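Local atomic coordinates of CalU16 (Micromonospora echinospora, PDB entry 4FPW), a protein that probably confers resistance to an enediyne by self-sacrifice, and belongs to the AHA1 family with its Bet v 1-like helix-grip fold. Residues Arg45-Trp49 with Phe50-Lys54. Residues are numbered along the deposited sequence; the frame is centred on the assembly and turned at random.
Sequences RINRW and FIEPK
Ile-46 and Pro-53 meet at the apolar centre of a helix-to-strand connection in this Bet v 1-like fold, where the chain turns back from helix 43-49 toward the edge strand 53-54. With chi1 at -63°, the isoleucine holds its CG1 branch next to the backbone N and CG2 next to the carbonyl carbon; CG2 and CD1, the end of the other branch, each stand 4.1 Å from Pro-53 CD, the two side chains crossing at about a right angle. A branched residue thus fills the bend on two fronts, while the compact proline ring continues the apolar layer toward Phe-63 and Leu-65 of the neighbouring strand 62-65.

At the turn itself, Phe-50 sets its CB over one face of the indole of Trp-49, a CH-pi contact 3.8 Å from CB to the centroid of the six-membered ring. The two rings are inclined by 27° but slid apart, so they barely overlap. Trp-49 suits this place because its broad ring also packs on Phe-134, Leu-135 and Phe-138 of helix 118-138, while its NE1 is hydrogen-bonded to the backbone O of Ala-39. Phenylalanine carries the apolar surface on to Ala-131 of the same long helix.

Phe-50 N continues the helical pattern into the turn by donating to Ile-46 O at 2.9 Å, and a water bridges Arg-48 O and Phe-50 O. At the polar edge, the extended Glu-52 side chain packs beside Asn-47 and offers its carboxylate to Lys-54, whose long chain brings NZ back into a salt bridge, approaching Glu-52 OE2 from above the carboxylate plane at 2.8 Å.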
ATOM      1  N   ARG A  45     -12.695   5.872  -8.153  1.00 50.51           N
ATOM      2  CA  ARG A  45     -12.981   5.318  -6.848  1.00 50.66           C
ATOM      3  C   ARG A  45     -11.812   5.530  -5.883  1.00 49.43           C
ATOM      4  O   ARG A  45     -12.033   5.781  -4.703  1.00 47.20           O
ATOM      5  CB  ARG A  45     -13.333   3.837  -6.969  1.00 51.93           C
ATOM      6  CG  ARG A  45     -14.607   3.605  -7.750  1.00 55.01           C
ATOM      7  CD  ARG A  45     -15.251   2.279  -7.396  1.00 57.86           C
ATOM      8  NE  ARG A  45     -16.320   2.006  -8.345  1.00 61.40           N
ATOM      9  CZ  ARG A  45     -16.871   0.817  -8.584  1.00 63.97           C
ATOM     10  NH1 ARG A  45     -16.479  -0.276  -7.936  1.00 62.64           N
ATOM     11  NH2 ARG A  45     -17.843   0.727  -9.493  1.00 66.62           N
ATOM     12  N   ILE A  46     -10.576   5.423  -6.372  1.00 49.01           N
ATOM     13  CA  ILE A  46      -9.401   5.756  -5.549  1.00 48.36           C
ATOM     14  C   ILE A  46      -9.508   7.218  -5.092  1.00 49.30           C
ATOM     15  O   ILE A  46      -9.014   7.607  -4.037  1.00 49.50           O
ATOM     16  CB  ILE A  46      -8.088   5.559  -6.326  1.00 48.67           C
ATOM     17  CG1 ILE A  46      -7.897   4.092  -6.732  1.00 48.54           C
ATOM     18  CG2 ILE A  46      -6.891   5.990  -5.493  1.00 49.20           C
ATOM     19  CD1 ILE A  46      -6.846   3.901  -7.806  1.00 47.65           C
ATOM     20  N   ASN A  47     -10.194   8.020  -5.890  1.00 50.97           N
ATOM     21  CA  ASN A  47     -10.345   9.439  -5.626  1.00 52.88           C
ATOM     22  C   ASN A  47     -11.169   9.756  -4.382  1.00 53.50           C
ATOM     23  O   ASN A  47     -11.051  10.839  -3.798  1.00 51.86           O
ATOM     24  CB  ASN A  47     -11.050  10.104  -6.807  1.00 55.60           C
ATOM     25  CG  ASN A  47     -10.289  11.288  -7.358  1.00 59.73           C
ATOM     26  OD1 ASN A  47     -10.723  11.886  -8.353  1.00 65.98           O
ATOM     27  ND2 ASN A  47      -9.168  11.664  -6.718  1.00 58.44           N
ATOM     28  N   ARG A  48     -12.052   8.837  -4.015  1.00 52.94           N
ATOM     29  CA  ARG A  48     -12.862   9.033  -2.854  1.00 52.93           C
ATOM     30  C   ARG A  48     -11.989   8.973  -1.615  1.00 52.90           C
ATOM     31  O   ARG A  48     -11.957   9.920  -0.828  1.00 54.38           O
ATOM     32  CB  ARG A  48     -13.974   7.993  -2.793  1.00 54.58           C
ATOM     33  CG  ARG A  48     -14.954   8.098  -3.951  1.00 56.67           C
ATOM     34  CD  ARG A  48     -16.413   8.300  -3.522  1.00 59.79           C
ATOM     35  NE  ARG A  48     -16.744   9.475  -2.687  1.00 63.64           N
ATOM     36  CZ  ARG A  48     -16.237  10.712  -2.774  1.00 64.49           C
ATOM     37  NH1 ARG A  48     -15.319  11.048  -3.677  1.00 65.48           N
ATOM     38  NH2 ARG A  48     -16.665  11.645  -1.925  1.00 64.67           N
ATOM     39  N   TRP A  49     -11.241   7.889  -1.461  1.00 51.77           N
ATOM     40  CA  TRP A  49     -10.599   7.604  -0.179  1.00 50.71           C
ATOM     41  C   TRP A  49      -9.129   7.981  -0.116  1.00 50.99           C
ATOM     42  O   TRP A  49      -8.596   8.124   0.979  1.00 52.74           O
ATOM     43  CB  TRP A  49     -10.789   6.129   0.214  1.00 49.24           C
ATOM     44  CG  TRP A  49     -10.270   5.145  -0.779  1.00 47.21           C
ATOM     45  CD1 TRP A  49     -10.926   4.641  -1.849  1.00 46.79           C
ATOM     46  CD2 TRP A  49      -8.980   4.539  -0.777  1.00 46.48           C
ATOM     47  NE1 TRP A  49     -10.129   3.754  -2.525  1.00 45.66           N
ATOM     48  CE2 TRP A  49      -8.922   3.677  -1.887  1.00 45.86           C
ATOM     49  CE3 TRP A  49      -7.863   4.642   0.057  1.00 46.61           C
ATOM     50  CZ2 TRP A  49      -7.783   2.929  -2.196  1.00 45.06           C
ATOM     51  CZ3 TRP A  49      -6.736   3.893  -0.243  1.00 45.07           C
ATOM     52  CH2 TRP A  49      -6.708   3.043  -1.358  1.00 44.42           C
ATOM     53  N   PHE A  50      -8.475   8.138  -1.266  1.00 50.43           N
ATOM     54  CA  PHE A  50      -7.059   8.502  -1.294  1.00 50.47           C
ATOM     55  C   PHE A  50      -6.817   9.546  -2.393  1.00 50.59           C
ATOM     56  O   PHE A  50      -7.748  10.245  -2.787  1.00 52.26           O
ATOM     57  CB  PHE A  50      -6.211   7.226  -1.455  1.00 51.16           C
ATOM     58  CG  PHE A  50      -4.715   7.415  -1.226  1.00 50.04           C
ATOM     59  CD1 PHE A  50      -4.231   7.944  -0.038  1.00 52.12           C
ATOM     60  CD2 PHE A  50      -3.801   7.034  -2.191  1.00 48.91           C
ATOM     61  CE1 PHE A  50      -2.868   8.102   0.179  1.00 52.71           C
ATOM     62  CE2 PHE A  50      -2.437   7.196  -1.989  1.00 50.03           C
ATOM     63  CZ  PHE A  50      -1.967   7.730  -0.804  1.00 51.37           C
ATOM     64  N   ILE A  51      -5.566   9.688  -2.832  1.00 49.83           N
ATOM     65  CA  ILE A  51      -5.162  10.574  -3.921  1.00 50.16           C
ATOM     66  C   ILE A  51      -5.269   9.882  -5.260  1.00 50.89           C
ATOM     67  O   ILE A  51      -4.651   8.837  -5.455  1.00 54.25           O
ATOM     68  CB  ILE A  51      -3.660  10.952  -3.812  1.00 49.26           C
ATOM     69  CG1 ILE A  51      -3.338  11.644  -2.473  1.00 49.09           C
ATOM     70  CG2 ILE A  51      -3.260  11.864  -4.969  1.00 50.26           C
ATOM     71  CD1 ILE A  51      -1.852  11.759  -2.188  1.00 46.99           C
ATOM     72  N   GLU A  52      -5.959  10.493  -6.218  1.00 51.75           N
ATOM     73  CA  GLU A  52      -6.030   9.916  -7.565  1.00 52.90           C
ATOM     74  C   GLU A  52      -4.711   9.910  -8.337  1.00 55.68           C
ATOM     75  O   GLU A  52      -4.003  10.915  -8.371  1.00 58.85           O
ATOM     76  CB  GLU A  52      -7.038  10.633  -8.434  1.00 53.42           C
ATOM     77  CG  GLU A  52      -7.323   9.887  -9.720  1.00 54.13           C
ATOM     78  CD  GLU A  52      -7.996  10.744 -10.754  1.00 56.36           C
ATOM     79  OE1 GLU A  52      -9.030  11.351 -10.425  1.00 57.96           O
ATOM     80  OE2 GLU A  52      -7.487  10.811 -11.898  1.00 57.34           O
ATOM     81  N   PRO A  53      -4.404   8.780  -9.001  1.00 55.22           N
ATOM     82  CA  PRO A  53      -3.259   8.689  -9.894  1.00 53.69           C
ATOM     83  C   PRO A  53      -3.539   9.202 -11.286  1.00 54.73           C
ATOM     84  O   PRO A  53      -4.682   9.139 -11.756  1.00 52.12           O
ATOM     85  CB  PRO A  53      -3.006   7.189  -9.974  1.00 53.24           C
ATOM     86  CG  PRO A  53      -4.354   6.594  -9.818  1.00 54.03           C
ATOM     87  CD  PRO A  53      -5.049   7.467  -8.814  1.00 54.68           C
ATOM     88  N   LYS A  54      -2.474   9.662 -11.944  1.00 54.53           N
ATOM     89  CA  LYS A  54      -2.561  10.247 -13.270  1.00 56.14           C
ATOM     90  C   LYS A  54      -1.427   9.742 -14.164  1.00 58.19           C
ATOM     91  O   LYS A  54      -0.302   9.471 -13.702  1.00 56.39           O
ATOM     92  CB  LYS A  54      -2.598  11.770 -13.174  1.00 57.38           C
ATOM     93  CG  LYS A  54      -3.950  12.255 -12.674  1.00 58.91           C
ATOM     94  CD  LYS A  54      -4.074  13.766 -12.579  1.00 63.01           C
ATOM     95  CE  LYS A  54      -5.538  14.194 -12.656  1.00 65.35           C
ATOM     96  NZ  LYS A  54      -6.387  13.373 -11.734  1.00 64.51           N
TER
HETATM   97  O   HOH W   1      -9.648  11.487  -0.619  1.00 37.04           O